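Side-chain contacts in Can2 (Sulfobacillus thermosulfidooxidans, PDB 7BDV), which binds cyclic tetra-adenylate through its CARF domains and acts as a dual-specificity nuclease that potentiates type III CRISPR defence: residues A[107-111]-A[112-116]; A[189-193]-A[194-198]; A[309-312]-A[313-317]. All blocks are in the same frame, centred on the assembly; numbering follows the deposited sequence.

Overall arrangement
From the N terminus the chain first reaches contact 1 (107-116), where helix 99-111 of the CARF domain ends in a short turn that leads into strand 116-120. Contact 2 (189-198) closes helix 182-193 in a similar way before the loop toward helix 205-212; its centre lies about 66 Å from that of contact 1, on the opposite side of the chain's centre. Contact 3 (309-317) closes no loop: it is a stretch of helix 306-320, between strands 286-291 and 325-329 of the nuclease domain, its centre about 27 Å from that of contact 2. The three follow in series, neither nesting nor crossing, and none touches another.

Contact 1 (A[107-111]-A[112-116]); sequences DRFRH and NHRPI
Asn112 turns its side chain back onto the last helical turn, where ND2 donates to Arg108 O at 2.8 Å. The N-H...O angle of 166° and the position of the acceptor close to the amide plane mark this as a well-aligned bond. It depends on CG lying beside the residue's own backbone N (chi1 -73°), which brings the amide to the same carbonyl that Asn112 N reaches at 3.2 Å. Arg108 O is therefore held by two donors from a single residue. A water accepts from ND2 as well and has a weak link to NH2 of Arg108, whose NE pairs with Asp81.

A Schellman motif ends helix 99-111 of the CARF domain here: His113 takes positive phi, Arg114 N bonds to Phe109 O at 2.9 Å, and His113 N bonds to Arg110 O, approaching from above that carbonyl's plane. Arg110 O also lies over one face of the His113 imidazole, offset toward the rim, without a bond to it.

The hydrophobic contact usual in this motif is made by aliphatic atoms of Arg114: its CB lies 3.6 Å from CD2 of Phe109, with CG close behind, meeting the ring obliquely. Bends at chi2 and chi3 then carry the guanidinium away from the phenyl group, so that NE can donate to Ala90 O while Pro115 CD sits over one of its faces. Past the turn, where strand 116-120 begins, Ile116 CD1 comes within 3.8 Å of Phe109 CB, and the phenyl group is also packed against Ala90 and Leu92 of strand 90-93.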
ATOM      1  N   ASP A 107      -9.846  30.057   0.769  1.00 38.04           N
ATOM      2  CA  ASP A 107     -10.495  31.227   1.413  1.00 42.28           C
ATOM      3  C   ASP A 107      -9.962  32.552   0.831  1.00 39.78           C
ATOM      4  O   ASP A 107     -10.786  33.417   0.500  1.00 39.26           O
ATOM      5  CB  ASP A 107     -10.299  31.195   2.930  1.00 48.82           C
ATOM      6  CG  ASP A 107     -11.026  32.331   3.629  1.00 55.22           C
ATOM      7  OD1 ASP A 107     -12.258  32.224   3.808  1.00 69.57           O
ATOM      8  OD2 ASP A 107     -10.354  33.341   3.971  1.00 61.14           O
ATOM      9  N   ARG A 108      -8.645  32.727   0.742  1.00 38.43           N
ATOM     10  CA  ARG A 108      -8.018  34.008   0.307  1.00 39.52           C
ATOM     11  C   ARG A 108      -8.153  34.172  -1.211  1.00 42.68           C
ATOM     12  O   ARG A 108      -8.342  35.308  -1.661  1.00 43.24           O
ATOM     13  CB  ARG A 108      -6.541  34.066   0.697  1.00 45.46           C
ATOM     14  CG  ARG A 108      -6.278  33.930   2.187  1.00 50.78           C
ATOM     15  CD  ARG A 108      -7.321  34.606   3.064  1.00 52.79           C
ATOM     16  NE  ARG A 108      -7.392  36.028   2.786  1.00 57.31           N
ATOM     17  CZ  ARG A 108      -8.428  36.817   3.056  1.00 64.96           C
ATOM     18  NH1 ARG A 108      -9.533  36.331   3.602  1.00 66.35           N
ATOM     19  NH2 ARG A 108      -8.357  38.103   2.762  1.00 71.50           N
ATOM     20  N   PHE A 109      -8.072  33.079  -1.977  1.00 40.63           N
ATOM     21  CA  PHE A 109      -8.212  33.108  -3.451  1.00 41.27           C
ATOM     22  C   PHE A 109      -9.675  33.381  -3.818  1.00 43.40           C
ATOM     23  O   PHE A 109      -9.913  34.134  -4.776  1.00 36.65           O
ATOM     24  CB  PHE A 109      -7.631  31.844  -4.077  1.00 38.29           C
ATOM     25  CG  PHE A 109      -6.153  31.939  -4.344  1.00 29.82           C
ATOM     26  CD1 PHE A 109      -5.243  31.799  -3.322  1.00 32.36           C
ATOM     27  CD2 PHE A 109      -5.688  32.135  -5.627  1.00 30.15           C
ATOM     28  CE1 PHE A 109      -3.877  31.875  -3.573  1.00 34.34           C
ATOM     29  CE2 PHE A 109      -4.331  32.233  -5.880  1.00 32.11           C
ATOM     30  CZ  PHE A 109      -3.431  32.085  -4.858  1.00 31.61           C
ATOM     31  N   ARG A 110     -10.627  32.840  -3.063  1.00 39.94           N
ATOM     32  CA  ARG A 110     -12.070  33.119  -3.285  1.00 41.38           C
ATOM     33  C   ARG A 110     -12.347  34.601  -2.964  1.00 47.86           C
ATOM     34  O   ARG A 110     -12.987  35.299  -3.792  1.00 46.50           O
ATOM     35  CB  ARG A 110     -12.945  32.199  -2.433  1.00 44.56           C
ATOM     36  CG  ARG A 110     -14.436  32.368  -2.688  1.00 50.50           C
ATOM     37  CD  ARG A 110     -15.310  31.427  -1.874  1.00 58.07           C
ATOM     38  NE  ARG A 110     -15.204  31.728  -0.453  1.00 67.85           N
ATOM     39  CZ  ARG A 110     -15.490  30.881   0.535  1.00 77.54           C
ATOM     40  NH1 ARG A 110     -15.935  29.662   0.271  1.00 73.60           N
ATOM     41  NH2 ARG A 110     -15.326  31.265   1.791  1.00 79.75           N
ATOM     42  N   HIS A 111     -11.873  35.084  -1.817  1.00 48.87           N
ATOM     43  CA  HIS A 111     -12.054  36.489  -1.372  1.00 53.68           C
ATOM     44  C   HIS A 111     -11.562  37.464  -2.458  1.00 48.88           C
ATOM     45  O   HIS A 111     -12.193  38.513  -2.621  1.00 52.08           O
ATOM     46  CB  HIS A 111     -11.385  36.716  -0.013  1.00 56.22           C
ATOM     47  CG  HIS A 111     -11.527  38.116   0.479  1.00 62.55           C
ATOM     48  ND1 HIS A 111     -12.639  38.544   1.190  1.00 63.15           N
ATOM     49  CD2 HIS A 111     -10.705  39.186   0.372  1.00 63.36           C
ATOM     50  CE1 HIS A 111     -12.498  39.821   1.483  1.00 66.18           C
ATOM     51  NE2 HIS A 111     -11.315  40.235   1.002  1.00 64.51           N
ATOM     52  N   ASN A 112     -10.488  37.124  -3.175  1.00 45.60           N
ATOM     53  CA  ASN A 112      -9.884  37.962  -4.251  1.00 44.36           C
ATOM     54  C   ASN A 112     -10.406  37.577  -5.637  1.00 47.44           C
ATOM     55  O   ASN A 112      -9.750  37.948  -6.608  1.00 50.25           O
ATOM     56  CB  ASN A 112      -8.362  37.870  -4.247  1.00 44.82           C
ATOM     57  CG  ASN A 112      -7.726  38.600  -3.090  1.00 47.33           C
ATOM     58  OD1 ASN A 112      -7.279  39.732  -3.249  1.00 50.64           O
ATOM     59  ND2 ASN A 112      -7.734  37.999  -1.912  1.00 50.72           N
ATOM     60  N   HIS A 113     -11.531  36.856  -5.728  1.00 47.72           N
ATOM     61  CA  HIS A 113     -12.195  36.457  -6.998  1.00 50.85           C
ATOM     62  C   HIS A 113     -11.179  35.877  -7.992  1.00 46.83           C
ATOM     63  O   HIS A 113     -11.232  36.246  -9.189  1.00 44.85           O
ATOM     64  CB  HIS A 113     -12.980  37.649  -7.580  1.00 60.91           C
ATOM     65  CG  HIS A 113     -14.016  38.155  -6.636  1.00 62.20           C
ATOM     66  ND1 HIS A 113     -13.743  39.156  -5.718  1.00 64.14           N
ATOM     67  CD2 HIS A 113     -15.298  37.770  -6.421  1.00 60.40           C
ATOM     68  CE1 HIS A 113     -14.818  39.376  -4.981  1.00 65.35           C
ATOM     69  NE2 HIS A 113     -15.787  38.531  -5.390  1.00 63.02           N
ATOM     70  N   ARG A 114     -10.304  34.987  -7.522  1.00 42.77           N
ATOM     71  CA  ARG A 114      -9.259  34.335  -8.351  1.00 39.94           C
ATOM     72  C   ARG A 114      -9.769  32.987  -8.854  1.00 43.62           C
ATOM     73  O   ARG A 114     -10.605  32.345  -8.213  1.00 44.63           O
ATOM     74  CB  ARG A 114      -7.972  34.144  -7.551  1.00 42.61           C
ATOM     75  CG  ARG A 114      -7.360  35.407  -6.964  1.00 43.76           C
ATOM     76  CD  ARG A 114      -7.141  36.555  -7.943  1.00 45.65           C
ATOM     77  NE  ARG A 114      -6.513  36.127  -9.169  1.00 50.39           N
ATOM     78  CZ  ARG A 114      -6.816  36.535 -10.391  1.00 49.51           C
ATOM     79  NH1 ARG A 114      -7.742  37.463 -10.580  1.00 51.56           N
ATOM     80  NH2 ARG A 114      -6.130  36.035 -11.402  1.00 54.34           N
ATOM     81  N   PRO A 115      -9.271  32.534 -10.025  1.00 40.33           N
ATOM     82  CA  PRO A 115      -9.504  31.178 -10.492  1.00 41.42           C
ATOM     83  C   PRO A 115      -8.890  30.117  -9.559  1.00 40.21           C
ATOM     84  O   PRO A 115      -7.772  30.263  -9.051  1.00 33.84           O
ATOM     85  CB  PRO A 115      -8.844  31.088 -11.871  1.00 43.66           C
ATOM     86  CG  PRO A 115      -8.412  32.505 -12.220  1.00 45.36           C
ATOM     87  CD  PRO A 115      -8.461  33.324 -10.955  1.00 45.00           C
ATOM     88  N   ILE A 116      -9.639  29.040  -9.358  1.00 32.22           N
ATOM     89  CA  ILE A 116      -9.236  27.916  -8.474  1.00 34.49           C
ATOM     90  C   ILE A 116      -9.589  26.624  -9.201  1.00 33.89           C
ATOM     91  O   ILE A 116     -10.766  26.432  -9.517  1.00 36.61           O
ATOM     92  CB  ILE A 116      -9.905  27.991  -7.089  1.00 37.38           C
ATOM     93  CG1 ILE A 116      -9.618  29.307  -6.375  1.00 34.95           C
ATOM     94  CG2 ILE A 116      -9.450  26.799  -6.253  1.00 34.12           C
ATOM     95  CD1 ILE A 116     -10.521  29.574  -5.161  1.00 33.01           C
TER
HETATM   96  O   HOH W   1      -6.079  39.125   0.322  1.00 44.56           O

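Contact 2 (A[189-193]-A[194-198])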
ATOM      1  N   ASN A 189       6.979 -25.463 -17.378  1.00 35.37           N
ATOM      2  CA  ASN A 189       7.344 -24.173 -16.723  1.00 37.49           C
ATOM      3  C   ASN A 189       8.248 -24.471 -15.528  1.00 40.97           C
ATOM      4  O   ASN A 189       9.277 -23.792 -15.348  1.00 34.23           O
ATOM      5  CB  ASN A 189       6.120 -23.385 -16.233  1.00 38.06           C
ATOM      6  CG  ASN A 189       6.276 -21.878 -16.186  1.00 35.72           C
ATOM      7  OD1 ASN A 189       5.334 -21.182 -16.531  1.00 35.37           O
ATOM      8  ND2 ASN A 189       7.411 -21.340 -15.761  1.00 32.65           N
ATOM      9  N   TRP A 190       7.857 -25.455 -14.718  1.00 39.07           N
ATOM     10  CA  TRP A 190       8.582 -25.870 -13.495  1.00 37.62           C
ATOM     11  C   TRP A 190       9.971 -26.376 -13.886  1.00 39.83           C
ATOM     12  O   TRP A 190      10.965 -25.826 -13.368  1.00 42.10           O
ATOM     13  CB  TRP A 190       7.776 -26.921 -12.745  1.00 40.35           C
ATOM     14  CG  TRP A 190       8.389 -27.295 -11.439  1.00 46.75           C
ATOM     15  CD1 TRP A 190       9.065 -26.488 -10.568  1.00 47.57           C
ATOM     16  CD2 TRP A 190       8.333 -28.591 -10.822  1.00 51.06           C
ATOM     17  NE1 TRP A 190       9.472 -27.205  -9.479  1.00 52.29           N
ATOM     18  CE2 TRP A 190       9.041 -28.497  -9.607  1.00 48.47           C
ATOM     19  CE3 TRP A 190       7.766 -29.824 -11.180  1.00 57.30           C
ATOM     20  CZ2 TRP A 190       9.191 -29.581  -8.748  1.00 54.42           C
ATOM     21  CZ3 TRP A 190       7.911 -30.898 -10.328  1.00 59.15           C
ATOM     22  CH2 TRP A 190       8.611 -30.773  -9.125  1.00 56.53           C
ATOM     23  N   ILE A 191      10.026 -27.353 -14.789  1.00 35.39           N
ATOM     24  CA  ILE A 191      11.282 -27.921 -15.351  1.00 37.86           C
ATOM     25  C   ILE A 191      12.198 -26.776 -15.807  1.00 37.89           C
ATOM     26  O   ILE A 191      13.385 -26.824 -15.505  1.00 36.35           O
ATOM     27  CB  ILE A 191      10.976 -28.898 -16.500  1.00 39.64           C
ATOM     28  CG1 ILE A 191      10.364 -30.201 -15.992  1.00 39.03           C
ATOM     29  CG2 ILE A 191      12.218 -29.180 -17.339  1.00 40.34           C
ATOM     30  CD1 ILE A 191       9.550 -30.901 -17.061  1.00 40.66           C
ATOM     31  N   ALA A 192      11.669 -25.817 -16.557  1.00 35.24           N
ATOM     32  CA  ALA A 192      12.429 -24.696 -17.152  1.00 35.87           C
ATOM     33  C   ALA A 192      12.925 -23.811 -16.004  1.00 37.19           C
ATOM     34  O   ALA A 192      14.074 -23.369 -16.077  1.00 41.44           O
ATOM     35  CB  ALA A 192      11.590 -23.931 -18.153  1.00 33.37           C
ATOM     36  N   ALA A 193      12.097 -23.594 -14.974  1.00 39.94           N
ATOM     37  CA  ALA A 193      12.411 -22.753 -13.793  1.00 40.73           C
ATOM     38  C   ALA A 193      13.557 -23.374 -12.991  1.00 45.80           C
ATOM     39  O   ALA A 193      14.471 -22.621 -12.587  1.00 39.69           O
ATOM     40  CB  ALA A 193      11.192 -22.571 -12.919  1.00 45.60           C
ATOM     41  N   GLN A 194      13.515 -24.700 -12.782  1.00 43.35           N
ATOM     42  CA  GLN A 194      14.542 -25.468 -12.021  1.00 44.54           C
ATOM     43  C   GLN A 194      15.819 -25.647 -12.850  1.00 42.50           C
ATOM     44  O   GLN A 194      16.790 -26.148 -12.286  1.00 44.01           O
ATOM     45  CB  GLN A 194      14.040 -26.864 -11.652  1.00 45.76           C
ATOM     46  CG  GLN A 194      12.832 -26.864 -10.739  1.00 50.92           C
ATOM     47  CD  GLN A 194      12.184 -28.225 -10.777  1.00 60.86           C
ATOM     48  OE1 GLN A 194      11.173 -28.454 -11.444  1.00 71.60           O
ATOM     49  NE2 GLN A 194      12.804 -29.171 -10.100  1.00 60.30           N
ATOM     50  N   GLN A 195      15.795 -25.295 -14.140  1.00 44.55           N
ATOM     51  CA  GLN A 195      16.900 -25.510 -15.116  1.00 47.81           C
ATOM     52  C   GLN A 195      17.301 -26.988 -15.134  1.00 43.98           C
ATOM     53  O   GLN A 195      18.468 -27.264 -15.355  1.00 42.44           O
ATOM     54  CB  GLN A 195      18.066 -24.583 -14.795  1.00 50.14           C
ATOM     55  CG  GLN A 195      17.747 -23.127 -15.073  1.00 55.00           C
ATOM     56  CD  GLN A 195      18.936 -22.244 -14.814  1.00 56.96           C
ATOM     57  OE1 GLN A 195      18.868 -21.333 -14.004  1.00 65.12           O
ATOM     58  NE2 GLN A 195      20.039 -22.531 -15.482  1.00 62.63           N
ATOM     59  N   GLN A 196      16.338 -27.903 -14.954  1.00 41.95           N
ATOM     60  CA  GLN A 196      16.505 -29.369 -15.173  1.00 38.89           C
ATOM     61  C   GLN A 196      16.787 -29.587 -16.651  1.00 38.73           C
ATOM     62  O   GLN A 196      15.902 -29.368 -17.479  1.00 38.77           O
ATOM     63  CB  GLN A 196      15.243 -30.102 -14.730  1.00 40.06           C
ATOM     64  CG  GLN A 196      15.208 -31.560 -15.108  1.00 40.86           C
ATOM     65  CD  GLN A 196      13.960 -32.216 -14.569  1.00 38.94           C
ATOM     66  OE1 GLN A 196      13.506 -31.912 -13.476  1.00 50.29           O
ATOM     67  NE2 GLN A 196      13.399 -33.118 -15.344  1.00 37.07           N
ATOM     68  N   PRO A 197      18.017 -29.991 -17.044  1.00 38.70           N
ATOM     69  CA  PRO A 197      18.415 -29.953 -18.459  1.00 40.66           C
ATOM     70  C   PRO A 197      17.691 -30.975 -19.363  1.00 44.56           C
ATOM     71  O   PRO A 197      17.452 -30.641 -20.496  1.00 41.41           O
ATOM     72  CB  PRO A 197      19.934 -30.234 -18.398  1.00 40.94           C
ATOM     73  CG  PRO A 197      20.122 -31.028 -17.122  1.00 40.63           C
ATOM     74  CD  PRO A 197      19.081 -30.500 -16.155  1.00 42.28           C
ATOM     75  N   ILE A 198      17.406 -32.188 -18.858  1.00 41.22           N
ATOM     76  CA  ILE A 198      16.819 -33.313 -19.641  1.00 39.94           C
ATOM     77  C   ILE A 198      15.518 -33.760 -18.964  1.00 40.83           C
ATOM     78  O   ILE A 198      15.482 -33.833 -17.739  1.00 43.55           O
ATOM     79  CB  ILE A 198      17.834 -34.455 -19.840  1.00 44.10           C
ATOM     80  CG1 ILE A 198      19.033 -33.979 -20.681  1.00 43.93           C
ATOM     81  CG2 ILE A 198      17.180 -35.661 -20.496  1.00 43.30           C
TER
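Gln196 and Ile191 meet where a Schellman motif ends helix 182-193. The evidence is in the backbone: Gln195 has positive phi, Gln196 N donates to Ile191 O at 3.2 Å, and Gln195 N makes a weak bond to Ala192 O. One step earlier, Gln194 N still gives the ordinary helical bond to Trp190 O at 2.8 Å. Beyond the turn the chain runs as a loop toward helix 205-212.

The side chain of Gln196 can be followed outward from this turn. Its CB lies 4.1 Å from CG2 of Ile191 and is also near Ile191 O, so the first carbon packs over the carbonyl that its own backbone N-H holds. CG sits anti to the backbone N (chi1 171°), and the chain stays extended through CD. Farther along, CD, the amide carbon, lies 4.4 Å from CG1 of Ile191, a loose van der Waals approach in which the two side chains run at a slant to each other. The CG2 methyl of Ile191 meets Gln196 from its backbone side too, 3.7 Å from Gln196 O. The Ile191 side chain also touches Phe199 and Phe228, while on the neighbouring part of the helix the Trp190 ring meets Phe297 with planes at about 45°. Ala192 O has a second donor in Arg234.

The amide at the end of Gln196 turns forward along the loop: NE2 donates to Ile198 O at 3.3 Å, with that oxygen only 11° out of the amide plane.

Contact 3 (A[309-312]-A[313-317])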
ATOM      1  N   ILE A 309       1.440 -11.635  -4.652  1.00 43.18           N
ATOM      2  CA  ILE A 309       0.374 -10.630  -4.396  1.00 44.39           C
ATOM      3  C   ILE A 309       0.893  -9.532  -3.449  1.00 41.49           C
ATOM      4  O   ILE A 309       0.601  -8.349  -3.705  1.00 45.40           O
ATOM      5  CB  ILE A 309      -0.908 -11.296  -3.867  1.00 44.82           C
ATOM      6  CG1 ILE A 309      -1.500 -12.252  -4.907  1.00 48.81           C
ATOM      7  CG2 ILE A 309      -1.897 -10.229  -3.427  1.00 42.18           C
ATOM      8  CD1 ILE A 309      -2.534 -13.221  -4.343  1.00 53.48           C
ATOM      9  N   TYR A 310       1.612  -9.901  -2.389  1.00 36.39           N
ATOM     10  CA  TYR A 310       2.169  -8.962  -1.384  1.00 40.08           C
ATOM     11  C   TYR A 310       3.192  -8.047  -2.066  1.00 35.30           C
ATOM     12  O   TYR A 310       3.229  -6.862  -1.775  1.00 33.32           O
ATOM     13  CB  TYR A 310       2.873  -9.684  -0.243  1.00 41.81           C
ATOM     14  CG  TYR A 310       1.993 -10.461   0.703  1.00 45.33           C
ATOM     15  CD1 TYR A 310       0.829  -9.927   1.219  1.00 47.37           C
ATOM     16  CD2 TYR A 310       2.371 -11.721   1.125  1.00 45.94           C
ATOM     17  CE1 TYR A 310       0.059 -10.629   2.130  1.00 50.42           C
ATOM     18  CE2 TYR A 310       1.607 -12.438   2.031  1.00 47.02           C
ATOM     19  CZ  TYR A 310       0.427 -11.905   2.507  1.00 46.86           C
ATOM     20  OH  TYR A 310      -0.350 -12.612   3.377  1.00 56.39           O
ATOM     21  N   LYS A 311       4.019  -8.602  -2.935  1.00 40.76           N
ATOM     22  CA  LYS A 311       5.040  -7.817  -3.674  1.00 41.29           C
ATOM     23  C   LYS A 311       4.314  -6.814  -4.583  1.00 41.90           C
ATOM     24  O   LYS A 311       4.636  -5.613  -4.485  1.00 39.72           O
ATOM     25  CB  LYS A 311       5.979  -8.760  -4.432  1.00 43.89           C
ATOM     26  CG  LYS A 311       7.105  -8.061  -5.186  1.00 48.91           C
ATOM     27  CD  LYS A 311       7.584  -8.797  -6.415  1.00 53.36           C
ATOM     28  CE  LYS A 311       9.012  -8.441  -6.766  1.00 60.10           C
ATOM     29  NZ  LYS A 311       9.980  -9.219  -5.959  1.00 62.44           N
ATOM     30  N   ILE A 312       3.334  -7.265  -5.380  1.00 46.16           N
ATOM     31  CA  ILE A 312       2.527  -6.385  -6.288  1.00 45.22           C
ATOM     32  C   ILE A 312       1.952  -5.230  -5.460  1.00 49.36           C
ATOM     33  O   ILE A 312       2.094  -4.031  -5.864  1.00 44.95           O
ATOM     34  CB  ILE A 312       1.392  -7.170  -6.991  1.00 45.60           C
ATOM     35  CG1 ILE A 312       1.869  -8.186  -8.025  1.00 46.15           C
ATOM     36  CG2 ILE A 312       0.403  -6.220  -7.621  1.00 48.30           C
ATOM     37  CD1 ILE A 312       0.739  -9.094  -8.546  1.00 49.93           C
ATOM     38  N   ASP A 313       1.297  -5.564  -4.341  1.00 41.39           N
ATOM     39  CA  ASP A 313       0.654  -4.558  -3.474  1.00 41.09           C
ATOM     40  C   ASP A 313       1.708  -3.549  -2.988  1.00 39.60           C
ATOM     41  O   ASP A 313       1.461  -2.353  -3.120  1.00 49.69           O
ATOM     42  CB  ASP A 313      -0.063  -5.224  -2.302  1.00 44.57           C
ATOM     43  CG  ASP A 313      -0.929  -4.256  -1.517  1.00 54.52           C
ATOM     44  OD1 ASP A 313      -1.496  -3.357  -2.148  1.00 55.05           O
ATOM     45  OD2 ASP A 313      -1.026  -4.403  -0.281  1.00 66.73           O
ATOM     46  N   SER A 314       2.831  -4.014  -2.441  1.00 38.62           N
ATOM     47  CA  SER A 314       3.906  -3.180  -1.840  1.00 37.32           C
ATOM     48  C   SER A 314       4.523  -2.272  -2.918  1.00 36.27           C
ATOM     49  O   SER A 314       4.519  -1.044  -2.747  1.00 36.01           O
ATOM     50  CB  SER A 314       4.937  -4.054  -1.176  1.00 37.80           C
ATOM     51  OG  SER A 314       6.069  -3.293  -0.735  1.00 43.62           O
ATOM     52  N   VAL A 315       5.006  -2.850  -4.009  1.00 40.94           N
ATOM     53  CA  VAL A 315       5.788  -2.109  -5.041  1.00 43.31           C
ATOM     54  C   VAL A 315       4.887  -1.098  -5.765  1.00 41.32           C
ATOM     55  O   VAL A 315       5.308   0.067  -5.901  1.00 39.71           O
ATOM     56  CB  VAL A 315       6.479  -3.079  -6.015  1.00 43.06           C
ATOM     57  CG1 VAL A 315       7.175  -2.333  -7.147  1.00 43.92           C
ATOM     58  CG2 VAL A 315       7.462  -3.963  -5.259  1.00 40.74           C
ATOM     59  N   THR A 316       3.688  -1.495  -6.196  1.00 37.41           N
ATOM     60  CA  THR A 316       2.816  -0.640  -7.028  1.00 42.57           C
ATOM     61  C   THR A 316       2.382   0.589  -6.231  1.00 42.54           C
ATOM     62  O   THR A 316       2.303   1.669  -6.824  1.00 40.40           O
ATOM     63  CB  THR A 316       1.661  -1.407  -7.676  1.00 47.03           C
ATOM     64  OG1 THR A 316       0.683  -1.706  -6.682  1.00 58.46           O
ATOM     65  CG2 THR A 316       2.169  -2.626  -8.413  1.00 49.80           C
ATOM     66  N   ASN A 317       2.130   0.431  -4.938  1.00 39.15           N
ATOM     67  CA  ASN A 317       1.760   1.552  -4.050  1.00 41.80           C
ATOM     68  C   ASN A 317       2.943   2.530  -3.938  1.00 40.68           C
ATOM     69  O   ASN A 317       2.692   3.739  -3.954  1.00 45.86           O
ATOM     70  CB  ASN A 317       1.225   1.041  -2.709  1.00 46.51           C
ATOM     71  CG  ASN A 317      -0.219   0.571  -2.800  1.00 53.16           C
TER
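Asp313 begins the second segment with a backbone bond to Ile309 O, N to O 2.9 Å. Its CB rests over the same oxygen, and CG stands anti to the backbone N (chi1 -170°), directing the carboxylate off the helix toward the other protein chain. There OD2 accepts from Ser314 of the second subunit, and OD1 forms a salt bridge with that subunit's Arg318.

Ser314 follows, its N donating to Tyr310 O at 3.0 Å. Its CB packs over that carbonyl oxygen, while OG donates to Asp313 of the second subunit, the reciprocal of the previous pair. The two hydroxyl-carboxylate bonds thus tie the helices of the dimer together twice.

Val315 N makes a nearly straight bond to Lys311 O, with an N-H...O angle of 176°. Its CG2 lies beside the backbone N and reaches back over the preceding turn, 4.1 Å from Lys311 CG, so the two side chains run side by side in the same direction.

Thr316 gives two hydrogen bonds to one acceptor. Its N reaches Ile312 O at 3.0 Å and its OG1 donates to the same oxygen at 2.8 Å, the two arriving from opposite faces of the carbonyl plane. With chi1 at 74°, OG1 lies between the backbone N and the carbonyl carbon, which places the hydroxyl over the previous turn and satisfies this buried polar group within the helix. The CG2 methyls of Thr316 and Ile312 lie alongside each other, 4.1 Å apart, and both residues pack on Ser326 of strand 325-329.

Asn317 N continues the helical pattern with a weak bond to Asp313 O. The arrangement is that of the crossover helix 306-320 in a beta-alpha-beta unit, linking parallel strands 286-291 and 325-329 of the Card1-like endonuclease domain.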